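Local coordinates for protein putative conjugative transposon recombinase (Clostridium difficile, PDB 3G13) that is probably a serine recombinase of a conjugative transposon that binds DNA and exchanges its strands, here represented by its N-terminal resolvase-type domain, at residues A[29-34]-A[109-114]; A[66-71]-A[98-103]; A[89-94]-A[130-135]; A[115-118]-A[124-127]; A[34-39]-A[78-83]. All coordinates share one frame; numbering follows the deposited sequence.

How the contacts relate
Helix 25-37 supplies the first partners: its middle meets the residue just beyond strand 107-110 in contact 1, and its last turn meets strand 78-81 in contact 5, whose loop lies wholly within that of contact 1. Contact 2, joining helix 62-72 to helix 91-102 beyond the other face of the sheet, opens inside contact 5 and closes after it, so the two cross, while it too nests within contact 1. Contact 3 starts at the beginning of helix 91-102 and crosses contacts 1 and 2 on its way to helix 120-150. Contact 4 lies within contact 3, following contact 1 in series, and ties edge strand 115-116 to the same long helix.

Contact 1 (A[29-34]-A[109-114]); sequences VQYYTD and YFEDEK
The phenol oxygen of Tyr-32 donates a very short hydrogen bond to Glu-111, with 2.5 Å between OH and OE1. OE1 lies at the edge of the ring, near its plane, and the carboxylate stands almost perpendicular to that ring, the two planes 89° apart. The other carboxylate oxygen serves Tyr-31 through a water, which donates to Glu-111 OE2 at 2.7 Å and lies 2.6 Å from Tyr-31 OH. One carboxylate thus gathers two neighbouring tyrosines of the same helix, one directly and one by solvent. Its approach to Tyr-31 is different, with the planes only 16° apart and the side chains sliding past each other.

The two rings also steady one another: CD2 of Tyr-31 sits 3.8 Å above the centre of the Tyr-32 ring, pressing an edge against its face. Tyr-31 reaches this place with CG trans to the backbone N (chi1 171°), whereas Tyr-32 has its CG beside the backbone N and touches Phe-80 and Ile-47. On the far side, Glu-111 follows directly on strand 107-110, its backbone bonded to Thr-81 and its chain extended beyond CG toward the helix. Next to it, Asp-112 makes a salt bridge with Lys-82. A helix packed on the mixed, largely parallel sheet and tied to the end of a strand is in keeping with the alpha/beta catalytic domain of serine recombinases.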
# COMPACT_ATOMS: atom_id res chain seq x y z
N VAL A 29 14.14 25.48 1.85
CA VAL A 29 13.81 26.62 1.03
C VAL A 29 14.87 26.84 -0.08
O VAL A 29 14.50 27.02 -1.26
CB VAL A 29 13.55 27.91 1.87
CG1 VAL A 29 13.44 29.15 0.96
CG2 VAL A 29 12.22 27.73 2.67
N GLN A 30 16.15 26.83 0.28
CA GLN A 30 17.17 27.02 -0.76
C GLN A 30 17.21 25.86 -1.77
O GLN A 30 17.34 26.10 -2.95
CB GLN A 30 18.58 27.21 -0.17
CG GLN A 30 18.72 28.41 0.76
CD GLN A 30 20.18 28.67 1.08
OE1 GLN A 30 21.06 28.34 0.29
NE2 GLN A 30 20.43 29.25 2.24
N TYR A 31 17.10 24.63 -1.27
CA TYR A 31 17.14 23.47 -2.15
C TYR A 31 16.05 23.57 -3.23
O TYR A 31 16.35 23.49 -4.42
CB TYR A 31 16.99 22.14 -1.38
CG TYR A 31 16.83 21.00 -2.34
CD1 TYR A 31 17.92 20.50 -3.04
CD2 TYR A 31 15.57 20.45 -2.60
CE1 TYR A 31 17.75 19.47 -3.99
CE2 TYR A 31 15.40 19.43 -3.52
CZ TYR A 31 16.49 18.94 -4.20
OH TYR A 31 16.33 17.92 -5.13
N TYR A 32 14.80 23.73 -2.81
CA TYR A 32 13.68 23.77 -3.76
C TYR A 32 13.68 24.99 -4.65
O TYR A 32 13.32 24.88 -5.81
CB TYR A 32 12.33 23.64 -3.05
CG TYR A 32 12.08 22.23 -2.56
CD1 TYR A 32 11.84 21.19 -3.47
CD2 TYR A 32 12.07 21.95 -1.18
CE1 TYR A 32 11.60 19.87 -3.00
CE2 TYR A 32 11.83 20.66 -0.71
CZ TYR A 32 11.59 19.62 -1.62
OH TYR A 32 11.34 18.35 -1.13
N THR A 33 14.11 26.14 -4.13
CA THR A 33 14.14 27.35 -4.95
C THR A 33 15.13 27.16 -6.11
O THR A 33 14.80 27.45 -7.24
CB THR A 33 14.50 28.62 -4.13
OG1 THR A 33 13.56 28.75 -3.06
CG2 THR A 33 14.43 29.86 -4.99
N ASP A 34 16.31 26.67 -5.79
CA ASP A 34 17.34 26.41 -6.76
C ASP A 34 16.93 25.27 -7.72
O ASP A 34 17.08 25.39 -8.93
CB ASP A 34 18.63 26.07 -6.03
CG ASP A 34 19.73 25.57 -6.95
OD1 ASP A 34 20.37 26.40 -7.66
OD2 ASP A 34 19.95 24.34 -6.93
N TYR A 109 4.78 15.01 -7.00
CA TYR A 109 5.97 14.24 -7.28
C TYR A 109 6.65 13.88 -5.95
O TYR A 109 7.20 14.75 -5.28
CB TYR A 109 6.97 14.96 -8.25
CG TYR A 109 8.02 13.95 -8.71
CD1 TYR A 109 7.81 13.21 -9.87
CD2 TYR A 109 9.17 13.71 -7.97
CE1 TYR A 109 8.71 12.25 -10.27
CE2 TYR A 109 10.09 12.72 -8.36
CZ TYR A 109 9.85 12.01 -9.51
OH TYR A 109 10.72 11.04 -9.93
N PHE A 110 6.60 12.58 -5.62
CA PHE A 110 7.24 12.00 -4.46
C PHE A 110 8.69 11.71 -4.83
O PHE A 110 8.96 10.82 -5.62
CB PHE A 110 6.51 10.69 -4.05
CG PHE A 110 5.13 10.93 -3.53
CD1 PHE A 110 4.93 11.66 -2.34
CD2 PHE A 110 4.01 10.45 -4.21
CE1 PHE A 110 3.64 11.88 -1.85
CE2 PHE A 110 2.74 10.66 -3.72
CZ PHE A 110 2.54 11.36 -2.54
N GLU A 111 9.61 12.49 -4.28
CA GLU A 111 11.00 12.45 -4.72
C GLU A 111 11.69 11.13 -4.37
O GLU A 111 12.37 10.55 -5.22
CB GLU A 111 11.80 13.66 -4.18
CG GLU A 111 11.14 15.03 -4.48
CD GLU A 111 11.55 16.09 -3.47
OE1 GLU A 111 10.68 16.81 -2.97
OE2 GLU A 111 12.75 16.19 -3.18
N ASP A 112 11.55 10.65 -3.14
CA ASP A 112 12.27 9.42 -2.70
C ASP A 112 11.78 8.17 -3.48
O ASP A 112 12.57 7.36 -3.96
CB ASP A 112 12.07 9.16 -1.19
CG ASP A 112 12.94 10.09 -0.29
OD1 ASP A 112 13.80 10.86 -0.81
OD2 ASP A 112 12.73 10.05 0.93
N GLU A 113 10.45 8.07 -3.59
CA GLU A 113 9.77 6.96 -4.26
C GLU A 113 9.85 7.07 -5.79
O GLU A 113 9.70 6.07 -6.47
CB GLU A 113 8.30 6.93 -3.85
CG GLU A 113 8.05 6.60 -2.38
CD GLU A 113 8.11 7.84 -1.48
OE1 GLU A 113 8.52 8.93 -1.97
OE2 GLU A 113 7.75 7.71 -0.29
N LYS A 114 10.12 8.28 -6.30
CA LYS A 114 10.17 8.63 -7.73
C LYS A 114 8.84 8.37 -8.47
O LYS A 114 8.78 7.63 -9.45
CB LYS A 114 11.37 7.97 -8.43
CG LYS A 114 12.70 8.50 -7.91
CD LYS A 114 13.91 7.76 -8.44
CE LYS A 114 15.18 8.29 -7.77
NZ LYS A 114 16.42 7.60 -8.29
O HOH W 1 15.21 15.68 -4.29

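Contact 2 (A[66-71]-A[98-103]); sequences RMINDC and VRMLKE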
# COMPACT_ATOMS: atom_id res chain seq x y z
N ARG A 66 -2.86 25.41 3.66
CA ARG A 66 -2.75 26.60 2.79
C ARG A 66 -2.41 26.13 1.37
O ARG A 66 -3.02 26.57 0.42
CB ARG A 66 -1.71 27.58 3.34
CG ARG A 66 -1.49 28.86 2.52
CD ARG A 66 -0.46 29.76 3.17
NE ARG A 66 0.92 29.23 3.18
CZ ARG A 66 1.85 29.49 2.26
NH1 ARG A 66 1.59 30.27 1.21
NH2 ARG A 66 3.06 28.96 2.39
N MSE A 67 -1.49 25.17 1.26
CA MSE A 67 -1.17 24.58 -0.03
C MSE A 67 -2.37 23.94 -0.75
O MSE A 67 -2.59 24.19 -1.95
CB MSE A 67 -0.07 23.57 0.12
CG MSE A 67 0.68 23.41 -1.18
SE MSE A 67 1.79 21.86 -1.03
CE MSE A 67 0.12 20.89 -1.65
N ILE A 68 -3.12 23.12 -0.01
CA ILE A 68 -4.35 22.56 -0.57
C ILE A 68 -5.30 23.65 -1.07
O ILE A 68 -5.82 23.52 -2.16
CB ILE A 68 -5.08 21.62 0.41
CG1 ILE A 68 -4.18 20.40 0.76
CG2 ILE A 68 -6.39 21.16 -0.18
CD1 ILE A 68 -3.74 19.50 -0.47
N ASN A 69 -5.53 24.71 -0.29
CA ASN A 69 -6.40 25.83 -0.77
C ASN A 69 -5.85 26.52 -2.02
O ASN A 69 -6.61 26.90 -2.90
CB ASN A 69 -6.62 26.91 0.32
CG ASN A 69 -7.25 26.36 1.61
OD1 ASN A 69 -6.95 26.86 2.72
ND2 ASN A 69 -8.11 25.35 1.50
N ASP A 70 -4.54 26.70 -2.11
CA ASP A 70 -3.93 27.28 -3.31
C ASP A 70 -4.07 26.36 -4.52
O ASP A 70 -4.22 26.84 -5.66
CB ASP A 70 -2.46 27.62 -3.06
CG ASP A 70 -2.30 28.77 -2.06
OD1 ASP A 70 -3.31 29.43 -1.76
OD2 ASP A 70 -1.18 29.00 -1.58
N CYS A 71 -4.01 25.04 -4.26
CA CYS A 71 -4.31 24.04 -5.30
C CYS A 71 -5.76 24.16 -5.78
O CYS A 71 -6.00 24.15 -6.98
CB CYS A 71 -4.02 22.60 -4.83
SG CYS A 71 -2.26 22.15 -4.69
N VAL A 98 -4.05 13.03 -2.47
CA VAL A 98 -3.56 12.72 -3.82
C VAL A 98 -4.74 12.75 -4.84
O VAL A 98 -4.64 13.39 -5.88
CB VAL A 98 -2.79 11.41 -3.90
CG1 VAL A 98 -2.58 11.00 -5.39
CG2 VAL A 98 -1.45 11.53 -3.13
N ARG A 99 -5.85 12.10 -4.49
CA ARG A 99 -7.05 12.08 -5.35
C ARG A 99 -7.63 13.47 -5.59
O ARG A 99 -8.05 13.79 -6.71
CB ARG A 99 -8.12 11.17 -4.75
CG ARG A 99 -7.79 9.69 -4.85
CD ARG A 99 -8.78 8.88 -4.05
NE ARG A 99 -8.76 7.46 -4.42
CZ ARG A 99 -9.13 6.45 -3.63
NH1 ARG A 99 -9.57 6.66 -2.40
NH2 ARG A 99 -9.07 5.22 -4.10
N MSE A 100 -7.68 14.29 -4.53
CA MSE A 100 -8.23 15.65 -4.65
C MSE A 100 -7.41 16.49 -5.64
O MSE A 100 -7.94 17.25 -6.45
CB MSE A 100 -8.24 16.32 -3.27
CG MSE A 100 -8.88 17.68 -3.18
SE MSE A 100 -8.63 18.37 -1.34
CE MSE A 100 -9.36 16.91 -0.29
N LEU A 101 -6.09 16.38 -5.54
CA LEU A 101 -5.19 17.02 -6.51
C LEU A 101 -5.42 16.40 -7.91
O LEU A 101 -5.58 17.12 -8.89
CB LEU A 101 -3.72 16.92 -6.02
CG LEU A 101 -3.24 18.13 -5.15
CD1 LEU A 101 -4.30 18.62 -4.18
CD2 LEU A 101 -1.95 17.88 -4.39
N LYS A 102 -5.44 15.08 -8.00
CA LYS A 102 -5.53 14.38 -9.30
C LYS A 102 -6.81 14.78 -10.11
O LYS A 102 -6.75 14.94 -11.31
CB LYS A 102 -5.46 12.85 -9.08
CG LYS A 102 -5.48 12.01 -10.36
CD LYS A 102 -5.01 10.57 -10.09
CE LYS A 102 -4.88 9.72 -11.38
NZ LYS A 102 -3.64 8.82 -11.34
N GLU A 103 -7.94 14.94 -9.42
CA GLU A 103 -9.20 15.31 -10.06
C GLU A 103 -9.10 16.68 -10.72
O GLU A 103 -9.89 17.01 -11.64
CB GLU A 103 -10.34 15.28 -9.03
CG GLU A 103 -10.68 13.87 -8.55
CD GLU A 103 -11.55 13.82 -7.28
OE1 GLU A 103 -11.67 12.70 -6.69
OE2 GLU A 103 -12.09 14.90 -6.87
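Leu-101 reaches across from helix 91-102 to meet Ile-68 and Cys-71 of helix 62-72. Its CB serves as a spacer, making no close approach to the other segment. The chi1 of -91° is well away from a staggered value and swings the branch over toward Cys-71, so that CG comes to 4.2 Å from Cys-71 SG. From there the two methyls divide the work. CD1 enters the notch between two residues one helical turn apart, lying 3.9 Å from CD1 of Ile-68 and 4.0 Å from CB of Cys-71. CD2 turns to the sheet side, 4.3 Å from Cys-71 SG, with CE of the selenomethionine Met-67 a little further off at 4.6 Å.

A second, more peripheral touch is made by the selenomethionine Met-100. Its chain runs out extended through the first two torsions (chi1 -175°), which carries the selenium to the side branch of Ile-68, SE to CG2 being 3.8 Å; the bend at chi3 only turns CE. The two side chains cross at about a right angle. All of these are apolar contacts, made mostly by the outer parts of the side chains, as expected for helix axes 11.0 Å apart.

The two helix segments run in nearly the same direction, 24° from parallel, side by side over one face of the sheet. Below them Met-67 and Cys-71 reach Val-79, Leu-101 rests on Val-108, and Val-98 lies on Phe-110. On its outer flank helix 91-102 is joined by helix 120-150, which receives Val-98 and Lys-102.

Contact 3 (A[89-94]-A[130-135]); sequences RNTLDT and SSVAQQ
A chi1 of -62° turns the methyl of Thr-91 against Ala-133 and its hydroxyl toward Val-132. Val-132 answers with CG1 pointing away from its own amide nitrogen (chi1 171°), presenting that methyl to the threonine. The first turn of helix 91-102 is here laid against the long helix 120-150, the helix that in resolvase-type serine recombinases continues out of the catalytic domain and takes part in subunit pairing. In agreement with that, the second subunit is close by: Thr-91 also packs on its Val-132, and Thr-94 OG1 bonds to its Gln-135.

The packing turns on a small residue. With a single methyl as side chain, Ala-133 permits the close backbone approach, 5.8 Å between the CA atoms of Thr-91 and Ala-133. Thr-91 CG2 lies 3.6 Å from Ala-133 CB, and Leu-92 brings CD2 to 3.8 Å from the same CB at the more exposed margin. The alanine methyl thus meets two consecutive residues of the partner helix. The Thr-91 hydroxyl is not limited to its touch on Val-132, for it hydrogen-bonds to Glu-136 one turn further along the long helix.

What fixes the start of helix 91-102 is Asn-90 at its N-cap. Thr-94 OG1 folds back on the backbone of this residue, 2.8 Å from Asn-90 O and well above its carbonyl plane. The side chain of Asn-90 closes the cap, OD1 accepting from Asp-93 N at 2.7 Å with an N-H...O angle of 162°.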
# COMPACT_ATOMS: atom_id res chain seq x y z
N ARG A 89 -0.10 11.91 7.00
CA ARG A 89 0.11 11.23 8.27
C ARG A 89 -0.26 9.76 8.22
O ARG A 89 0.26 8.95 9.01
CB ARG A 89 -0.72 11.95 9.33
CG ARG A 89 -0.04 13.25 9.77
CD ARG A 89 -1.05 14.26 10.31
NE ARG A 89 -0.35 15.29 11.07
CZ ARG A 89 -0.96 16.29 11.70
NH1 ARG A 89 -2.29 16.43 11.65
NH2 ARG A 89 -0.22 17.18 12.37
N ASN A 90 -1.15 9.42 7.29
CA ASN A 90 -1.61 8.04 7.18
C ASN A 90 -2.07 7.72 5.77
O ASN A 90 -2.15 8.62 4.94
CB ASN A 90 -2.76 7.77 8.19
CG ASN A 90 -3.91 8.73 8.03
OD1 ASN A 90 -4.38 8.97 6.93
ND2 ASN A 90 -4.38 9.29 9.15
N THR A 91 -2.42 6.46 5.54
CA THR A 91 -2.85 5.99 4.23
C THR A 91 -4.11 6.69 3.72
O THR A 91 -4.16 7.14 2.57
CB THR A 91 -3.01 4.46 4.23
OG1 THR A 91 -1.74 3.88 4.52
CG2 THR A 91 -3.46 3.96 2.85
N LEU A 92 -5.13 6.79 4.58
CA LEU A 92 -6.39 7.43 4.23
C LEU A 92 -6.24 8.90 3.79
O LEU A 92 -6.88 9.34 2.83
CB LEU A 92 -7.40 7.30 5.37
CG LEU A 92 -8.08 5.93 5.43
CD1 LEU A 92 -8.97 5.85 6.67
CD2 LEU A 92 -8.91 5.70 4.18
N ASP A 93 -5.40 9.65 4.49
CA ASP A 93 -5.15 11.06 4.11
C ASP A 93 -4.33 11.14 2.84
O ASP A 93 -4.56 12.03 2.02
CB ASP A 93 -4.43 11.83 5.23
CG ASP A 93 -5.35 12.17 6.40
OD1 ASP A 93 -6.58 12.06 6.23
OD2 ASP A 93 -4.82 12.52 7.49
N THR A 94 -3.37 10.22 2.67
CA THR A 94 -2.56 10.19 1.43
C THR A 94 -3.48 10.03 0.22
O THR A 94 -3.35 10.76 -0.78
CB THR A 94 -1.48 9.04 1.43
OG1 THR A 94 -0.66 9.10 2.61
CG2 THR A 94 -0.59 9.15 0.20
N SER A 130 -5.36 2.04 -1.74
CA SER A 130 -6.75 1.69 -1.49
C SER A 130 -6.87 0.32 -0.81
O SER A 130 -7.68 0.16 0.10
CB SER A 130 -7.60 1.69 -2.76
OG SER A 130 -7.51 2.93 -3.44
N SER A 131 -6.05 -0.65 -1.24
CA SER A 131 -6.06 -2.01 -0.68
C SER A 131 -5.48 -2.00 0.73
O SER A 131 -6.02 -2.63 1.62
CB SER A 131 -5.30 -3.01 -1.56
OG SER A 131 -6.17 -3.42 -2.61
N VAL A 132 -4.39 -1.26 0.90
CA VAL A 132 -3.78 -1.05 2.20
C VAL A 132 -4.77 -0.40 3.19
O VAL A 132 -4.93 -0.90 4.29
CB VAL A 132 -2.49 -0.23 2.09
CG1 VAL A 132 -1.98 0.16 3.45
CG2 VAL A 132 -1.39 -1.05 1.36
N ALA A 133 -5.43 0.68 2.78
CA ALA A 133 -6.40 1.39 3.63
C ALA A 133 -7.63 0.53 4.02
O ALA A 133 -8.12 0.64 5.14
CB ALA A 133 -6.85 2.68 2.98
N GLN A 134 -8.12 -0.30 3.10
CA GLN A 134 -9.24 -1.20 3.40
C GLN A 134 -8.85 -2.18 4.51
O GLN A 134 -9.61 -2.42 5.44
CB GLN A 134 -9.71 -1.96 2.16
CG GLN A 134 -10.92 -2.91 2.39
CD GLN A 134 -12.18 -2.18 2.86
OE1 GLN A 134 -12.40 -1.01 2.53
NE2 GLN A 134 -13.03 -2.87 3.63
N GLN A 135 -7.67 -2.76 4.39
CA GLN A 135 -7.14 -3.68 5.39
C GLN A 135 -6.90 -2.99 6.76
O GLN A 135 -7.18 -3.58 7.80
CB GLN A 135 -5.86 -4.30 4.88
CG GLN A 135 -5.20 -5.28 5.81
CD GLN A 135 -4.07 -6.03 5.15
OE1 GLN A 135 -3.01 -5.45 4.85
NE2 GLN A 135 -4.25 -7.35 4.97

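Contact 4 (A[115-118]-A[124-127]); sequences INTL and LLLV
Leu-125 sends one methyl, CD2, to both Ile-115 and Thr-117, joining the antiparallel edge strand of the mixed sheet to the long helix 120-150 of a resolvase-type catalytic domain. A chi1 of 165° extends the leucine from the helix, and its CD2 points outward to the strand. Ile-115 offers its side branch, CG2 standing 4.2 Å from Leu-125 CD2. Thr-117 comes in obliquely from just beyond the strand, with CG2 4.1 Å from the same methyl. The result is an apolar cluster of three buried side chains, and Val-128 of the second subunit packs on both Ile-115 and Leu-125.

In Thr-117 a chi1 of 54° puts the hydroxyl between the backbone N and the carbonyl carbon, while the methyl lies beside the backbone N. This division suits its two tasks: the methyl faces the leucine, whereas OG1 hydrogen-bonds to the backbone N of Val-108 in the neighbouring strand. Its carbonyl oxygen in turn receives Lys-102 NZ from helix 91-102.

The chain leaves the strand through an Asx turn. Asn-116, whose side chain starts off on the side away from the helix, loops its amide oxygen forward: OD1 accepts from Leu-118 N at 2.8 Å, in the carbonyl plane and with an N-H...O angle of 158°.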
# COMPACT_ATOMS: atom_id res chain seq x y z
N ILE A 115 7.76 8.95 -7.94
CA ILE A 115 6.41 8.70 -8.49
C ILE A 115 5.74 10.03 -8.72
O ILE A 115 5.67 10.85 -7.79
CB ILE A 115 5.50 7.84 -7.54
CG1 ILE A 115 6.12 6.45 -7.23
CG2 ILE A 115 4.11 7.68 -8.16
CD1 ILE A 115 5.38 5.60 -6.12
N ASN A 116 5.29 10.24 -9.96
CA ASN A 116 4.41 11.35 -10.32
C ASN A 116 3.02 10.76 -10.30
O ASN A 116 2.76 9.76 -10.98
CB ASN A 116 4.74 11.91 -11.72
CG ASN A 116 3.75 13.00 -12.18
OD1 ASN A 116 2.53 12.81 -12.19
ND2 ASN A 116 4.30 14.15 -12.64
N THR A 117 2.12 11.35 -9.52
CA THR A 117 0.83 10.71 -9.23
C THR A 117 -0.12 10.67 -10.45
O THR A 117 -1.13 9.96 -10.43
CB THR A 117 0.11 11.43 -8.07
OG1 THR A 117 0.00 12.84 -8.38
CG2 THR A 117 0.87 11.21 -6.75
N LEU A 118 0.23 11.38 -11.53
CA LEU A 118 -0.63 11.37 -12.74
C LEU A 118 -0.26 10.30 -13.76
O LEU A 118 -0.98 10.12 -14.74
CB LEU A 118 -0.67 12.78 -13.39
CG LEU A 118 -1.15 13.93 -12.51
CD1 LEU A 118 -1.27 15.21 -13.35
CD2 LEU A 118 -2.48 13.62 -11.81
N LEU A 124 -1.26 3.00 -10.11
CA LEU A 124 -0.94 1.82 -9.30
C LEU A 124 -0.71 2.20 -7.82
O LEU A 124 -1.06 1.44 -6.95
CB LEU A 124 0.25 1.06 -9.87
CG LEU A 124 0.41 -0.41 -9.43
CD1 LEU A 124 -0.86 -1.25 -9.81
CD2 LEU A 124 1.70 -0.98 -10.01
N LEU A 125 -0.09 3.35 -7.55
CA LEU A 125 0.08 3.85 -6.18
C LEU A 125 -1.27 3.88 -5.48
O LEU A 125 -1.42 3.32 -4.39
CB LEU A 125 0.77 5.22 -6.16
CG LEU A 125 0.70 6.03 -4.86
CD1 LEU A 125 1.62 5.37 -3.86
CD2 LEU A 125 1.16 7.49 -5.13
N LEU A 126 -2.26 4.47 -6.16
CA LEU A 126 -3.59 4.66 -5.60
C LEU A 126 -4.35 3.34 -5.40
O LEU A 126 -5.07 3.18 -4.40
CB LEU A 126 -4.38 5.62 -6.47
CG LEU A 126 -3.89 7.08 -6.45
CD1 LEU A 126 -4.73 7.85 -7.45
CD2 LEU A 126 -3.99 7.71 -5.02
N VAL A 127 -4.15 2.40 -6.33
CA VAL A 127 -4.71 1.05 -6.20
C VAL A 127 -4.15 0.37 -4.95
O VAL A 127 -4.91 -0.21 -4.16
CB VAL A 127 -4.45 0.17 -7.50
CG1 VAL A 127 -4.59 -1.31 -7.19
CG2 VAL A 127 -5.43 0.52 -8.61

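Contact 5 (A[34-39]-A[78-83]); sequences DMIKKN and MVFTKS. Unlike the reference sequence in segment 78-83: Phe-80 (reference Ile).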
# COMPACT_ATOMS: atom_id res chain seq x y z
N ASP A 34 16.31 26.67 -5.79
CA ASP A 34 17.34 26.41 -6.76
C ASP A 34 16.93 25.27 -7.72
O ASP A 34 17.08 25.39 -8.93
CB ASP A 34 18.63 26.07 -6.03
CG ASP A 34 19.73 25.57 -6.95
OD1 ASP A 34 20.37 26.40 -7.66
OD2 ASP A 34 19.95 24.34 -6.93
N MSE A 35 16.40 24.18 -7.17
CA MSE A 35 16.01 23.04 -8.01
C MSE A 35 14.93 23.44 -9.01
O MSE A 35 15.01 23.12 -10.19
CB MSE A 35 15.59 21.82 -7.17
CG MSE A 35 15.43 20.54 -7.99
SE MSE A 35 13.54 20.38 -8.68
CE MSE A 35 12.77 19.92 -6.90
N ILE A 36 13.90 24.15 -8.55
CA ILE A 36 12.81 24.51 -9.47
C ILE A 36 13.29 25.53 -10.55
O ILE A 36 12.82 25.49 -11.71
CB ILE A 36 11.57 24.97 -8.69
CG1 ILE A 36 10.95 23.77 -7.95
CG2 ILE A 36 10.56 25.73 -9.57
CD1 ILE A 36 10.07 24.18 -6.79
N LYS A 37 14.21 26.40 -10.17
CA LYS A 37 14.86 27.35 -11.11
C LYS A 37 15.71 26.71 -12.18
O LYS A 37 15.99 27.34 -13.18
CB LYS A 37 15.72 28.38 -10.36
CG LYS A 37 15.11 29.76 -10.32
CD LYS A 37 14.01 29.80 -9.27
CE LYS A 37 14.12 31.09 -8.46
NZ LYS A 37 12.75 31.58 -8.11
N LYS A 38 16.10 25.45 -11.99
CA LYS A 38 16.81 24.67 -13.03
C LYS A 38 16.04 24.52 -14.35
O LYS A 38 16.66 24.33 -15.42
CB LYS A 38 17.22 23.26 -12.53
CG LYS A 38 18.30 23.29 -11.47
CD LYS A 38 18.62 21.90 -10.89
CE LYS A 38 19.96 21.97 -10.13
NZ LYS A 38 20.48 20.62 -9.79
N ASN A 39 14.71 24.59 -14.28
CA ASN A 39 13.86 24.35 -15.42
C ASN A 39 13.11 25.60 -15.81
O ASN A 39 12.23 26.04 -15.10
CB ASN A 39 12.84 23.24 -15.07
CG ASN A 39 12.09 22.73 -16.27
OD1 ASN A 39 11.85 23.46 -17.24
ND2 ASN A 39 11.72 21.45 -16.23
N MSE A 78 1.91 21.26 -10.04
CA MSE A 78 2.69 20.14 -9.54
C MSE A 78 3.33 20.51 -8.19
O MSE A 78 3.92 21.59 -8.02
CB MSE A 78 3.73 19.65 -10.57
CG MSE A 78 4.51 18.41 -10.11
SE MSE A 78 5.60 17.54 -11.48
CE MSE A 78 4.72 15.83 -11.43
N VAL A 79 3.18 19.61 -7.24
CA VAL A 79 3.82 19.71 -5.92
C VAL A 79 4.91 18.68 -5.69
O VAL A 79 4.66 17.48 -5.76
CB VAL A 79 2.77 19.48 -4.77
CG1 VAL A 79 3.42 19.77 -3.39
CG2 VAL A 79 1.58 20.36 -4.98
N PHE A 80 6.12 19.15 -5.38
CA PHE A 80 7.19 18.26 -4.94
C PHE A 80 7.06 17.99 -3.45
O PHE A 80 6.74 18.90 -2.66
CB PHE A 80 8.58 18.87 -5.21
CG PHE A 80 9.04 18.74 -6.63
CD1 PHE A 80 9.02 19.84 -7.48
CD2 PHE A 80 9.47 17.50 -7.13
CE1 PHE A 80 9.47 19.73 -8.83
CE2 PHE A 80 9.91 17.37 -8.48
CZ PHE A 80 9.90 18.49 -9.33
N THR A 81 7.33 16.75 -3.07
CA THR A 81 7.51 16.46 -1.66
C THR A 81 8.46 15.28 -1.50
O THR A 81 8.51 14.41 -2.36
CB THR A 81 6.14 16.31 -0.92
OG1 THR A 81 6.36 16.44 0.48
CG2 THR A 81 5.45 14.97 -1.22
N LYS A 82 9.23 15.24 -0.40
CA LYS A 82 10.35 14.32 -0.34
C LYS A 82 9.88 12.86 -0.31
O LYS A 82 10.47 12.01 -0.95
CB LYS A 82 11.28 14.64 0.84
CG LYS A 82 12.47 13.63 0.98
CD LYS A 82 13.65 14.13 1.86
CE LYS A 82 14.69 13.02 2.10
NZ LYS A 82 15.31 12.55 0.81
N SER A 83 8.78 12.61 0.39
CA SER A 83 8.36 11.22 0.63
C SER A 83 6.88 11.20 0.93
O SER A 83 6.30 12.20 1.37
CB SER A 83 9.14 10.62 1.82
OG SER A 83 8.72 11.26 3.01
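Met-35 and Phe-80 meet in a CH-pi contact that is almost perfectly centred. The CE methyl of this selenomethionine lies 3.7 Å from the centroid of the Phe-80 ring and only 8° off its normal, so all six ring carbons are at similar distances from it. The methyl comes over one face while the two side chains approach from opposite directions. The reference sequence has isoleucine at the position of Phe-80.

The selenium adds a Met-aromatic contact of a more slanted kind. SE is 4.5 Å from the ring centroid and 27° off the normal, displaced toward the CE1 and CZ end of the ring. Two bends in the methionine chain, at chi2 (-90°) and chi3, fold its end over in this way, so that the methyl and not the selenium takes the central position.

These groups lie between helix 25-37 and strand 78-81, the middle strand of the mixed sheet in the alpha/beta resolvase-type domain. Strand residues alternate there, Phe-80 facing this helix and Val-79 facing helix 62-72 on the other side. The strand is bonded through its backbone to strands 6-14 and 107-110 on its two flanks.

Aliphatic packing extends the contact along the ring. Ile-36 brings CG1 to 4.4 Å from Phe-80 CE1, at an oblique approach, and also reaches Val-8 and Leu-44.

Hydrogen bonds hold what follows the ring: Thr-81 OG1 bonds to Tyr-11 O, and at the N-cap of helix 84-87 Ser-83 OG pairs with Arg-86 N.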